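Local structure of papain-like protease (Human betacoronavirus 2c EMC/2012, 4RNA) at residues L125-F130 / L181-R186; K71-P76 / I132-H137; F265-V270 / H283-G288. The protein is the papain-like cysteine protease of the MERS coronavirus, which cleaves the viral polyprotein and, like its relatives, probably removes ubiquitin-like modifiers from host proteins. One frame throughout, in Å; residues are numbered along the deposited sequence.

Contact 1. Residues L125-F130 / L181-R186; sequences LKDIKF and LCCSAR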
ATOM      1  N   LEU A 125      20.676   4.696  -8.750  1.00 27.77           N
ATOM      2  CA  LEU A 125      20.667   3.284  -9.284  1.00 27.76           C
ATOM      3  C   LEU A 125      20.842   3.132 -10.803  1.00 44.46           C
ATOM      4  O   LEU A 125      20.096   3.763 -11.584  1.00 44.70           O
ATOM      5  CB  LEU A 125      19.355   2.543  -8.886  1.00 28.66           C
ATOM      6  CG  LEU A 125      19.062   2.396  -7.371  1.00 27.32           C
ATOM      7  CD1 LEU A 125      17.651   1.944  -6.996  1.00 27.45           C
ATOM      8  CD2 LEU A 125      20.187   1.714  -6.557  1.00 27.11           C
ATOM      9  N   LYS A 126      21.720   2.199 -11.239  1.00 34.44           N
ATOM     10  CA  LYS A 126      21.994   2.132 -12.634  1.00 37.57           C
ATOM     11  C   LYS A 126      21.248   0.914 -13.135  1.00 33.40           C
ATOM     12  O   LYS A 126      20.914  -0.001 -12.356  1.00 33.89           O
ATOM     13  CB  LYS A 126      23.516   2.008 -12.878  1.00 44.82           C
ATOM     14  CG  LYS A 126      24.316   3.281 -12.503  1.00 52.34           C
ATOM     15  CD  LYS A 126      23.756   4.579 -13.138  1.00 61.38           C
ATOM     16  CE  LYS A 126      23.791   5.782 -12.181  1.00 60.71           C
ATOM     17  NZ  LYS A 126      22.920   6.928 -12.575  1.00 56.70           N
ATOM     18  N   ASP A 127      20.987   0.887 -14.425  1.00 37.94           N
ATOM     19  CA  ASP A 127      20.462  -0.321 -15.072  1.00 39.60           C
ATOM     20  C   ASP A 127      19.073  -0.766 -14.619  1.00 41.83           C
ATOM     21  O   ASP A 127      18.755  -1.953 -14.749  1.00 40.91           O
ATOM     22  CB  ASP A 127      21.444  -1.499 -14.920  1.00 47.00           C
ATOM     23  CG  ASP A 127      22.773  -1.210 -15.573  1.00 58.26           C
ATOM     24  OD1 ASP A 127      22.768  -0.929 -16.794  1.00 62.42           O
ATOM     25  OD2 ASP A 127      23.808  -1.216 -14.860  1.00 65.11           O
ATOM     26  N   ILE A 128      18.271   0.169 -14.111  1.00 34.72           N
ATOM     27  CA  ILE A 128      16.875  -0.092 -13.759  1.00 37.62           C
ATOM     28  C   ILE A 128      15.928   0.628 -14.719  1.00 36.22           C
ATOM     29  O   ILE A 128      16.248   1.712 -15.244  1.00 32.43           O
ATOM     30  CB  ILE A 128      16.514   0.372 -12.326  1.00 33.83           C
ATOM     31  CG1 ILE A 128      16.622   1.888 -12.239  1.00 31.41           C
ATOM     32  CG2 ILE A 128      17.406  -0.338 -11.309  1.00 37.23           C
ATOM     33  CD1 ILE A 128      16.128   2.460 -10.899  1.00 33.71           C
ATOM     34  N   LYS A 129      14.805  -0.040 -14.963  1.00 37.46           N
ATOM     35  CA  LYS A 129      13.701   0.464 -15.772  1.00 43.61           C
ATOM     36  C   LYS A 129      12.396   0.005 -15.081  1.00 39.21           C
ATOM     37  O   LYS A 129      12.342  -1.092 -14.541  1.00 35.08           O
ATOM     38  CB  LYS A 129      13.757  -0.131 -17.179  1.00 43.95           C
ATOM     39  CG  LYS A 129      12.814   0.532 -18.168  1.00 59.18           C
ATOM     40  CD  LYS A 129      12.775  -0.155 -19.539  1.00 71.91           C
ATOM     41  CE  LYS A 129      12.234  -1.579 -19.466  1.00 75.43           C
ATOM     42  NZ  LYS A 129      13.278  -2.465 -18.868  1.00 77.31           N
ATOM     43  N   PHE A 130      11.368   0.848 -15.123  1.00 35.92           N
ATOM     44  CA  PHE A 130      10.082   0.524 -14.516  1.00 35.14           C
ATOM     45  C   PHE A 130       9.247  -0.243 -15.513  1.00 32.02           C
ATOM     46  O   PHE A 130       9.205   0.119 -16.678  1.00 36.02           O
ATOM     47  CB  PHE A 130       9.379   1.798 -14.017  1.00 34.05           C
ATOM     48  CG  PHE A 130      10.020   2.343 -12.786  1.00 33.99           C
ATOM     49  CD1 PHE A 130       9.867   1.669 -11.571  1.00 32.64           C
ATOM     50  CD2 PHE A 130      10.835   3.481 -12.840  1.00 33.86           C
ATOM     51  CE1 PHE A 130      10.510   2.131 -10.429  1.00 31.75           C
ATOM     52  CE2 PHE A 130      11.480   3.955 -11.708  1.00 30.38           C
ATOM     53  CZ  PHE A 130      11.329   3.272 -10.498  1.00 33.34           C
ATOM     54  N   LEU A 181      15.718  -5.000 -13.779  1.00 36.06           N
ATOM     55  CA  LEU A 181      17.113  -4.728 -14.022  1.00 41.51           C
ATOM     56  C   LEU A 181      17.343  -4.883 -15.520  1.00 40.87           C
ATOM     57  O   LEU A 181      16.788  -5.800 -16.123  1.00 46.69           O
ATOM     58  CB  LEU A 181      17.918  -5.796 -13.274  1.00 40.95           C
ATOM     59  CG  LEU A 181      19.326  -5.361 -12.905  1.00 46.34           C
ATOM     60  CD1 LEU A 181      19.270  -4.134 -11.988  1.00 40.85           C
ATOM     61  CD2 LEU A 181      19.995  -6.556 -12.217  1.00 40.72           C
ATOM     62  N   CYS A 182      18.160  -4.027 -16.111  1.00 45.02           N
ATOM     63  CA  CYS A 182      18.477  -4.107 -17.558  1.00 47.91           C
ATOM     64  C   CYS A 182      19.724  -4.947 -17.847  1.00 48.03           C
ATOM     65  O   CYS A 182      20.214  -4.958 -18.953  1.00 51.52           O
ATOM     66  CB  CYS A 182      18.674  -2.701 -18.110  1.00 49.31           C
ATOM     67  SG  CYS A 182      17.152  -1.716 -17.981  1.00 57.99           S
ATOM     68  N   CYS A 183      20.249  -5.623 -16.838  1.00 45.68           N
ATOM     69  CA  CYS A 183      21.414  -6.483 -16.986  1.00 44.91           C
ATOM     70  C   CYS A 183      21.169  -7.757 -16.144  1.00 50.07           C
ATOM     71  O   CYS A 183      20.106  -7.876 -15.526  1.00 47.51           O
ATOM     72  CB  CYS A 183      22.677  -5.712 -16.545  1.00 46.47           C
ATOM     73  SG  CYS A 183      22.798  -5.105 -14.821  1.00 49.03           S
ATOM     74  N   SER A 184      22.139  -8.681 -16.105  1.00 41.54           N
ATOM     75  CA  SER A 184      22.128  -9.858 -15.249  1.00 41.92           C
ATOM     76  C   SER A 184      22.427  -9.532 -13.794  1.00 38.81           C
ATOM     77  O   SER A 184      23.247  -8.647 -13.526  1.00 35.52           O
ATOM     78  CB  SER A 184      23.288 -10.732 -15.685  1.00 48.81           C
ATOM     79  OG  SER A 184      22.820 -11.595 -16.672  1.00 59.32           O
ATOM     80  N   ALA A 185      21.794 -10.230 -12.857  1.00 38.15           N
ATOM     81  CA  ALA A 185      22.326 -10.200 -11.491  1.00 40.72           C
ATOM     82  C   ALA A 185      21.999 -11.525 -10.888  1.00 40.28           C
ATOM     83  O   ALA A 185      21.036 -12.182 -11.301  1.00 36.91           O
ATOM     84  CB  ALA A 185      21.709  -9.069 -10.688  1.00 32.58           C
ATOM     85  N   ARG A 186      22.788 -11.943  -9.914  1.00 39.46           N
ATOM     86  CA  ARG A 186      22.572 -13.267  -9.404  1.00 38.70           C
ATOM     87  C   ARG A 186      23.031 -13.327  -7.975  1.00 38.50           C
ATOM     88  O   ARG A 186      24.051 -12.735  -7.638  1.00 36.24           O
ATOM     89  CB  ARG A 186      23.372 -14.204 -10.265  1.00 41.25           C
ATOM     90  CG  ARG A 186      23.129 -15.666 -10.024  1.00 46.71           C
ATOM     91  CD  ARG A 186      24.151 -16.424 -10.842  1.00 50.44           C
ATOM     92  NE  ARG A 186      23.962 -17.839 -10.605  1.00 62.59           N
ATOM     93  CZ  ARG A 186      22.896 -18.535 -11.014  1.00 63.62           C
ATOM     94  NH1 ARG A 186      21.915 -17.960 -11.717  1.00 62.69           N
ATOM     95  NH2 ARG A 186      22.816 -19.826 -10.713  1.00 69.90           N
TER
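The carbonyl oxygen of Asp-127 is where most of this contact converges. Cys-182 N donates to Asp-127 O at a short 2.6 Å, with a nearly straight N-H (161°) that arrives tilted from the carbonyl plane. The same oxygen takes a CA-H contact from Leu-181 CA at 3.3 Å, and Leu-181 CD1 lies 3.6 Å from Asp-127 O. A positive phi (65°) at Asp-127 turns the chain just before it enters the strand.

The sulfur of Cys-182, held beside its own backbone N (chi1 -63°), lies against both the carbonyl and the next side chain but one: SG is 3.6 Å from Asp-127 O and 3.8 Å from Lys-129 CB. The Lys-129 chain bends in its last two torsions and carries its ammonium past this sulfur to a salt bridge with Glu-180. The sulfur of Cys-183 lies alongside the Asp-127 side chain, SG to CB 3.9 Å. Ile-128 and Leu-181 form an antiparallel non-hydrogen-bonded pair, and their side chains meet only loosely, CG2 of Ile-128 to CD1 of Leu-181 at 4.3 Å.

The pair belongs to a two-stranded antiparallel ribbon of strands 128-130 and 179-181, which lies at the surface. Ile-128 rests on Phe-139 of helix 133-143 and on Trp-245, while Asp-127, Leu-181 and Cys-183 all touch Pro-244. Beyond Cys-183 the chain passes into strand 186-193, which leads to the zinc ligand Cys-193 in the fingers.

Contact 2. Residues K71-P76 / I132-H137; sequences KELYGP and IPALQH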
ATOM      1  N   LYS A  71      -5.140  -0.132 -17.070  1.00 33.98           N
ATOM      2  CA  LYS A  71      -4.205  -1.230 -16.780  1.00 41.33           C
ATOM      3  C   LYS A  71      -2.931  -1.141 -17.633  1.00 42.72           C
ATOM      4  O   LYS A  71      -1.829  -1.430 -17.155  1.00 42.41           O
ATOM      5  CB  LYS A  71      -4.858  -2.607 -16.961  1.00 43.27           C
ATOM      6  CG  LYS A  71      -6.016  -2.895 -16.011  1.00 51.78           C
ATOM      7  CD  LYS A  71      -6.431  -4.365 -16.074  1.00 60.15           C
ATOM      8  CE  LYS A  71      -6.894  -4.782 -17.474  1.00 71.81           C
ATOM      9  NZ  LYS A  71      -8.374  -4.660 -17.706  1.00 71.36           N
ATOM     10  N   GLU A  72      -3.073  -0.741 -18.887  1.00 41.47           N
ATOM     11  CA  GLU A  72      -1.908  -0.685 -19.749  1.00 44.46           C
ATOM     12  C   GLU A  72      -0.921   0.411 -19.320  1.00 40.17           C
ATOM     13  O   GLU A  72       0.247   0.231 -19.440  1.00 38.26           O
ATOM     14  CB  GLU A  72      -2.311  -0.508 -21.203  1.00 46.99           C
ATOM     15  CG  GLU A  72      -2.903  -1.759 -21.823  1.00 51.70           C
ATOM     16  CD  GLU A  72      -3.499  -1.509 -23.200  1.00 60.84           C
ATOM     17  OE1 GLU A  72      -3.342  -0.393 -23.761  1.00 55.57           O
ATOM     18  OE2 GLU A  72      -4.149  -2.432 -23.741  1.00 72.04           O
ATOM     19  N   LEU A  73      -1.393   1.530 -18.796  1.00 37.66           N
ATOM     20  CA  LEU A  73      -0.512   2.608 -18.464  1.00 33.56           C
ATOM     21  C   LEU A  73      -0.033   2.510 -16.988  1.00 36.41           C
ATOM     22  O   LEU A  73       1.105   2.795 -16.661  1.00 37.16           O
ATOM     23  CB  LEU A  73      -1.250   3.914 -18.697  1.00 33.31           C
ATOM     24  CG  LEU A  73      -0.637   5.218 -18.150  1.00 34.84           C
ATOM     25  CD1 LEU A  73       0.728   5.531 -18.737  1.00 34.13           C
ATOM     26  CD2 LEU A  73      -1.595   6.389 -18.409  1.00 34.98           C
ATOM     27  N   TYR A  74      -0.929   2.109 -16.108  1.00 32.21           N
ATOM     28  CA  TYR A  74      -0.655   2.072 -14.707  1.00 33.77           C
ATOM     29  C   TYR A  74      -0.479   0.727 -14.093  1.00 32.96           C
ATOM     30  O   TYR A  74      -0.112   0.659 -12.937  1.00 31.21           O
ATOM     31  CB  TYR A  74      -1.770   2.766 -13.955  1.00 34.36           C
ATOM     32  CG  TYR A  74      -1.862   4.225 -14.284  1.00 33.26           C
ATOM     33  CD1 TYR A  74      -0.880   5.115 -13.845  1.00 31.40           C
ATOM     34  CD2 TYR A  74      -2.954   4.740 -15.037  1.00 30.93           C
ATOM     35  CE1 TYR A  74      -0.965   6.429 -14.181  1.00 34.65           C
ATOM     36  CE2 TYR A  74      -3.051   6.088 -15.323  1.00 36.47           C
ATOM     37  CZ  TYR A  74      -2.056   6.928 -14.875  1.00 37.22           C
ATOM     38  OH  TYR A  74      -2.075   8.305 -15.134  1.00 41.90           O
ATOM     39  N   GLY A  75      -0.665  -0.354 -14.843  1.00 31.56           N
ATOM     40  CA  GLY A  75      -0.754  -1.632 -14.165  1.00 32.20           C
ATOM     41  C   GLY A  75      -2.064  -1.863 -13.420  1.00 37.19           C
ATOM     42  O   GLY A  75      -2.952  -0.992 -13.442  1.00 40.26           O
ATOM     43  N   PRO A  76      -2.218  -3.014 -12.728  1.00 40.60           N
ATOM     44  CA  PRO A  76      -3.449  -3.197 -11.939  1.00 38.75           C
ATOM     45  C   PRO A  76      -3.381  -2.320 -10.681  1.00 47.80           C
ATOM     46  O   PRO A  76      -2.378  -2.307  -9.943  1.00 54.99           O
ATOM     47  CB  PRO A  76      -3.439  -4.699 -11.597  1.00 46.31           C
ATOM     48  CG  PRO A  76      -1.989  -5.093 -11.624  1.00 49.91           C
ATOM     49  CD  PRO A  76      -1.292  -4.166 -12.608  1.00 47.32           C
ATOM     50  N   ILE A 132       6.122  -0.559 -15.321  1.00 32.68           N
ATOM     51  CA  ILE A 132       4.847   0.199 -15.524  1.00 33.73           C
ATOM     52  C   ILE A 132       5.112   1.470 -16.387  1.00 34.79           C
ATOM     53  O   ILE A 132       5.940   2.305 -16.023  1.00 37.05           O
ATOM     54  CB  ILE A 132       4.260   0.647 -14.153  1.00 32.10           C
ATOM     55  CG1 ILE A 132       3.811  -0.592 -13.339  1.00 36.92           C
ATOM     56  CG2 ILE A 132       3.054   1.578 -14.387  1.00 31.50           C
ATOM     57  CD1 ILE A 132       3.636  -0.360 -11.828  1.00 37.93           C
ATOM     58  N   PRO A 133       4.404   1.620 -17.533  1.00 32.55           N
ATOM     59  CA  PRO A 133       4.717   2.778 -18.374  1.00 32.25           C
ATOM     60  C   PRO A 133       4.582   4.133 -17.717  1.00 36.03           C
ATOM     61  O   PRO A 133       5.426   5.002 -17.961  1.00 34.78           O
ATOM     62  CB  PRO A 133       3.731   2.635 -19.535  1.00 38.48           C
ATOM     63  CG  PRO A 133       3.546   1.141 -19.663  1.00 30.38           C
ATOM     64  CD  PRO A 133       3.641   0.566 -18.282  1.00 32.08           C
ATOM     65  N   ALA A 134       3.559   4.335 -16.886  1.00 31.70           N
ATOM     66  CA  ALA A 134       3.426   5.664 -16.291  1.00 30.72           C
ATOM     67  C   ALA A 134       4.618   5.976 -15.439  1.00 27.89           C
ATOM     68  O   ALA A 134       5.075   7.133 -15.391  1.00 31.04           O
ATOM     69  CB  ALA A 134       2.145   5.743 -15.466  1.00 31.29           C
ATOM     70  N   LEU A 135       5.082   4.984 -14.669  1.00 30.63           N
ATOM     71  CA  LEU A 135       6.244   5.202 -13.774  1.00 33.52           C
ATOM     72  C   LEU A 135       7.531   5.447 -14.561  1.00 27.88           C
ATOM     73  O   LEU A 135       8.285   6.291 -14.229  1.00 28.84           O
ATOM     74  CB  LEU A 135       6.477   4.011 -12.847  1.00 33.68           C
ATOM     75  CG  LEU A 135       6.039   4.153 -11.422  1.00 36.33           C
ATOM     76  CD1 LEU A 135       6.325   2.825 -10.670  1.00 34.02           C
ATOM     77  CD2 LEU A 135       6.646   5.395 -10.759  1.00 34.12           C
ATOM     78  N   GLN A 136       7.771   4.673 -15.623  1.00 30.64           N
ATOM     79  CA  GLN A 136       8.954   4.874 -16.462  1.00 32.08           C
ATOM     80  C   GLN A 136       8.934   6.254 -17.097  1.00 33.06           C
ATOM     81  O   GLN A 136       9.927   7.011 -17.024  1.00 35.91           O
ATOM     82  CB  GLN A 136       8.983   3.797 -17.567  1.00 34.98           C
ATOM     83  CG  GLN A 136      10.338   3.684 -18.340  1.00 39.37           C
ATOM     84  CD  GLN A 136      11.584   3.694 -17.450  1.00 43.48           C
ATOM     85  OE1 GLN A 136      11.563   3.243 -16.292  1.00 42.19           O
ATOM     86  NE2 GLN A 136      12.676   4.276 -17.968  1.00 44.16           N
ATOM     87  N   HIS A 137       7.759   6.645 -17.617  1.00 30.89           N
ATOM     88  CA  HIS A 137       7.661   7.912 -18.297  1.00 33.52           C
ATOM     89  C   HIS A 137       7.882   8.979 -17.249  1.00 31.97           C
ATOM     90  O   HIS A 137       8.655   9.921 -17.447  1.00 31.51           O
ATOM     91  CB  HIS A 137       6.322   8.029 -19.043  1.00 39.62           C
ATOM     92  CG  HIS A 137       6.138   9.348 -19.729  1.00 46.40           C
ATOM     93  ND1 HIS A 137       5.552  10.399 -19.126  1.00 51.41           N
ATOM     94  CD2 HIS A 137       6.535   9.789 -20.989  1.00 48.42           C
ATOM     95  CE1 HIS A 137       5.543  11.459 -19.966  1.00 51.95           C
ATOM     96  NE2 HIS A 137       6.147  11.087 -21.103  1.00 54.55           N
TER
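Ala-134 is the bump and the end of helix 64-74 the hollow: the CB of Ala-134 sits 3.6 Å from Leu-73 CD1, 3.4 Å from Tyr-74 CE1 and 3.3 Å from Leu-73 O. Leu-73 shapes one wall, since CG anti to its backbone N (chi1 168°) swings the branch out to the methyl while CG itself lies over the centre of the Tyr-74 ring. That ring meets the methyl obliquely. A second projection, Ile-132 CG2, lies against two successive carbonyl oxygens, 3.2 Å from Leu-73 O and 3.6 Å from Tyr-74 O. The third is the ring of Pro-133, whose CG rides on Glu-72 O at 3.4 Å.

These helices belong to the largely helical thumb of the papain-like protease, and here the C-terminal end of 64-74 abuts the first turn of 133-143, which starts after Ile-132 at the N-cap position. Ala-134 N donates to Leu-73 O at 2.9 Å, so a carbonyl of the last turn of 64-74 takes the first N-H of 133-143, Pro-133 having none. Gly-75, with positive phi (74°), leads the chain away from the helix beside Ile-132. Tyr-157 of helix 148-158 touches Ile-132 and hydrogen-bonds Tyr-74 O.

Contact 3. Residues F265-V270 / H283-G288; sequences FVAFNV and HARLKG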
ATOM      1  N   PHE A 265      30.730   1.551   0.325  1.00 36.05           N
ATOM      2  CA  PHE A 265      29.347   1.972   0.094  1.00 33.94           C
ATOM      3  C   PHE A 265      29.421   3.392  -0.484  1.00 32.11           C
ATOM      4  O   PHE A 265      30.418   4.087  -0.259  1.00 34.69           O
ATOM      5  CB  PHE A 265      28.462   1.815   1.333  1.00 32.54           C
ATOM      6  CG  PHE A 265      29.035   2.440   2.588  1.00 31.32           C
ATOM      7  CD1 PHE A 265      28.832   3.777   2.845  1.00 32.50           C
ATOM      8  CD2 PHE A 265      29.785   1.666   3.507  1.00 34.43           C
ATOM      9  CE1 PHE A 265      29.374   4.379   3.974  1.00 34.23           C
ATOM     10  CE2 PHE A 265      30.307   2.260   4.654  1.00 33.11           C
ATOM     11  CZ  PHE A 265      30.109   3.618   4.870  1.00 35.68           C
ATOM     12  N   VAL A 266      28.424   3.783  -1.256  1.00 29.44           N
ATOM     13  CA  VAL A 266      28.394   5.085  -1.931  1.00 31.54           C
ATOM     14  C   VAL A 266      27.386   6.034  -1.308  1.00 30.25           C
ATOM     15  O   VAL A 266      27.416   7.235  -1.555  1.00 34.91           O
ATOM     16  CB  VAL A 266      28.217   4.950  -3.474  1.00 37.84           C
ATOM     17  CG1 VAL A 266      29.332   4.059  -4.066  1.00 38.49           C
ATOM     18  CG2 VAL A 266      26.833   4.448  -3.818  1.00 32.91           C
ATOM     19  N   ALA A 267      26.426   5.506  -0.552  1.00 30.85           N
ATOM     20  CA  ALA A 267      25.371   6.318   0.028  1.00 29.85           C
ATOM     21  C   ALA A 267      24.598   5.527   1.078  1.00 30.66           C
ATOM     22  O   ALA A 267      24.654   4.323   1.095  1.00 28.40           O
ATOM     23  CB  ALA A 267      24.359   6.845  -1.018  1.00 28.55           C
ATOM     24  N   PHE A 268      23.904   6.223   1.986  1.00 23.85           N
ATOM     25  CA  PHE A 268      23.086   5.535   2.974  1.00 29.49           C
ATOM     26  C   PHE A 268      22.016   6.450   3.497  1.00 32.80           C
ATOM     27  O   PHE A 268      22.178   7.681   3.452  1.00 33.44           O
ATOM     28  CB  PHE A 268      23.952   4.949   4.135  1.00 29.49           C
ATOM     29  CG  PHE A 268      24.773   5.985   4.876  1.00 31.01           C
ATOM     30  CD1 PHE A 268      26.020   6.374   4.400  1.00 30.15           C
ATOM     31  CD2 PHE A 268      24.266   6.575   5.994  1.00 29.37           C
ATOM     32  CE1 PHE A 268      26.803   7.311   5.046  1.00 33.57           C
ATOM     33  CE2 PHE A 268      25.042   7.515   6.675  1.00 33.14           C
ATOM     34  CZ  PHE A 268      26.305   7.882   6.206  1.00 33.28           C
ATOM     35  N   ASN A 269      20.918   5.885   4.015  1.00 27.92           N
ATOM     36  CA  ASN A 269      19.968   6.753   4.728  1.00 27.07           C
ATOM     37  C   ASN A 269      20.034   6.663   6.205  1.00 27.86           C
ATOM     38  O   ASN A 269      20.507   5.669   6.776  1.00 29.58           O
ATOM     39  CB  ASN A 269      18.518   6.479   4.277  1.00 27.60           C
ATOM     40  CG  ASN A 269      18.346   6.753   2.779  1.00 35.02           C
ATOM     41  OD1 ASN A 269      18.816   7.780   2.298  1.00 32.65           O
ATOM     42  ND2 ASN A 269      17.654   5.845   2.046  1.00 28.84           N
ATOM     43  N   VAL A 270      19.538   7.712   6.860  1.00 29.48           N
ATOM     44  CA  VAL A 270      19.647   7.728   8.308  1.00 31.11           C
ATOM     45  C   VAL A 270      18.252   8.104   8.788  1.00 29.04           C
ATOM     46  O   VAL A 270      17.566   8.908   8.130  1.00 31.92           O
ATOM     47  CB  VAL A 270      20.695   8.800   8.777  1.00 36.73           C
ATOM     48  CG1 VAL A 270      20.499   9.161  10.215  1.00 35.48           C
ATOM     49  CG2 VAL A 270      22.120   8.311   8.542  1.00 35.38           C
ATOM     50  N   HIS A 283      19.419  11.811   3.899  1.00 28.59           N
ATOM     51  CA  HIS A 283      20.087  11.009   2.879  1.00 25.93           C
ATOM     52  C   HIS A 283      21.553  11.419   2.859  1.00 29.98           C
ATOM     53  O   HIS A 283      21.842  12.619   2.852  1.00 32.05           O
ATOM     54  CB  HIS A 283      19.481  11.247   1.500  1.00 25.47           C
ATOM     55  CG  HIS A 283      20.193  10.473   0.381  1.00 24.99           C
ATOM     56  ND1 HIS A 283      20.016   9.195   0.217  1.00 26.46           N
ATOM     57  CD2 HIS A 283      21.098  10.884  -0.592  1.00 23.98           C
ATOM     58  CE1 HIS A 283      20.729   8.729  -0.829  1.00 26.07           C
ATOM     59  NE2 HIS A 283      21.412   9.766  -1.346  1.00 29.59           N
ATOM     60  N   ALA A 284      22.472  10.442   2.823  1.00 27.48           N
ATOM     61  CA  ALA A 284      23.894  10.755   2.890  1.00 31.61           C
ATOM     62  C   ALA A 284      24.584  10.190   1.660  1.00 31.94           C
ATOM     63  O   ALA A 284      24.263   9.060   1.171  1.00 33.37           O
ATOM     64  CB  ALA A 284      24.540  10.221   4.188  1.00 27.41           C
ATOM     65  N   ARG A 285      25.508  10.972   1.112  1.00 29.00           N
ATOM     66  CA  ARG A 285      26.354  10.448   0.002  1.00 35.59           C
ATOM     67  C   ARG A 285      27.836  10.600   0.306  1.00 34.25           C
ATOM     68  O   ARG A 285      28.203  11.511   1.042  1.00 35.89           O
ATOM     69  CB  ARG A 285      26.067  11.194  -1.291  1.00 38.19           C
ATOM     70  CG  ARG A 285      24.581  11.285  -1.580  1.00 38.24           C
ATOM     71  CD  ARG A 285      24.430  11.177  -3.029  1.00 33.98           C
ATOM     72  NE  ARG A 285      23.039  11.001  -3.416  1.00 32.74           N
ATOM     73  CZ  ARG A 285      22.614  11.393  -4.611  1.00 36.54           C
ATOM     74  NH1 ARG A 285      23.475  12.012  -5.415  1.00 35.61           N
ATOM     75  NH2 ARG A 285      21.347  11.218  -4.985  1.00 29.40           N
ATOM     76  N   LEU A 286      28.647   9.704  -0.246  1.00 33.15           N
ATOM     77  CA  LEU A 286      30.088   9.759  -0.058  1.00 36.56           C
ATOM     78  C   LEU A 286      30.759  10.303  -1.286  1.00 39.86           C
ATOM     79  O   LEU A 286      30.811   9.642  -2.346  1.00 36.19           O
ATOM     80  CB  LEU A 286      30.661   8.371   0.181  1.00 38.08           C
ATOM     81  CG  LEU A 286      30.220   7.545   1.424  1.00 47.32           C
ATOM     82  CD1 LEU A 286      31.436   6.825   1.967  1.00 38.60           C
ATOM     83  CD2 LEU A 286      29.500   8.288   2.539  1.00 42.57           C
ATOM     84  N   LYS A 287      31.350  11.475  -1.151  1.00 35.55           N
ATOM     85  CA  LYS A 287      31.978  12.095  -2.286  1.00 37.84           C
ATOM     86  C   LYS A 287      33.110  12.954  -1.810  1.00 41.44           C
ATOM     87  O   LYS A 287      32.928  13.672  -0.833  1.00 35.27           O
ATOM     88  CB  LYS A 287      30.940  13.009  -2.939  1.00 39.83           C
ATOM     89  CG  LYS A 287      31.183  13.248  -4.410  1.00 52.60           C
ATOM     90  CD  LYS A 287      29.869  13.291  -5.201  1.00 53.56           C
ATOM     91  CE  LYS A 287      29.023  14.506  -4.842  1.00 49.72           C
ATOM     92  NZ  LYS A 287      28.038  14.698  -5.964  1.00 52.07           N
ATOM     93  N   GLY A 288      34.220  12.953  -2.541  1.00 45.93           N
ATOM     94  CA  GLY A 288      35.369  13.829  -2.224  1.00 46.33           C
ATOM     95  C   GLY A 288      35.946  13.543  -0.844  1.00 47.84           C
ATOM     96  O   GLY A 288      36.310  14.463  -0.090  1.00 48.30           O
TER
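Backbone bonds join Phe-268 and Ala-284 as an antiparallel hydrogen-bonded pair, Ala-284 N to Phe-268 O at 2.8 Å and Phe-268 N to Ala-284 O at 3.0 Å. The pair belongs to the hairpin 267-272/280-287 in the palm sheet, strand 304-315 flanking it beyond 267-272. Leu-286 N, bonded to Val-266 O at 3.1 Å, extends the pairing just beyond the start of strand 267-272.

On the sheet face carrying Phe-268 and Ala-284, Ala-284 CB makes a CH-pi contact over the Phe-268 ring, 3.7 Å from its centroid; CG between backbone N and carbonyl carbon (chi1 58°) folds the ring across the neighbouring strand. Leu-286 CD2 meets the ring edge, CE1 of Phe-268, at 3.8 Å, and its other branch, CD1, lies 3.8 Å from Phe-265 CE1.

The opposite sheet face carries Asn-269, His-283 and Arg-285 beside the methyl of Ala-267. His-283 ND1 donates to Asn-269 OD1 at 2.8 Å, close to the imidazole plane, and Arg-285 NE donates in plane to His-283 NE2 at 2.9 Å. Asn-269 ND2 bonds Asp-311 and Thr-121, and Arg-285 NH2 bonds Met-120 O. With one ring nitrogen donating and the other accepting, His-283 is fixed in rotation and is probably neutral, protonated at ND1.

Contacts 1 and 2 adjoin, since strand 128-130 runs on into helix 133-143; Gln-136 OE1 probably accepts a bond from Phe-130 N, and Phe-130 packs on Leu-135. Contact 1 is a surface joint with two thiols and a lysine, whereas contact 2, partly buried, fits a methyl and other apolar side chains between two helix ends; each has one hydrogen bond across it, backbone to backbone. Contact 3 stands apart, with its nearest atoms about 8 Å from contact 1 and about 17 Å from contact 2, and lies across the chain's centre from the latter. It buries the largest area and adds a side-chain hydrogen bond to its strand pairing, none of its touching residues being fully exposed.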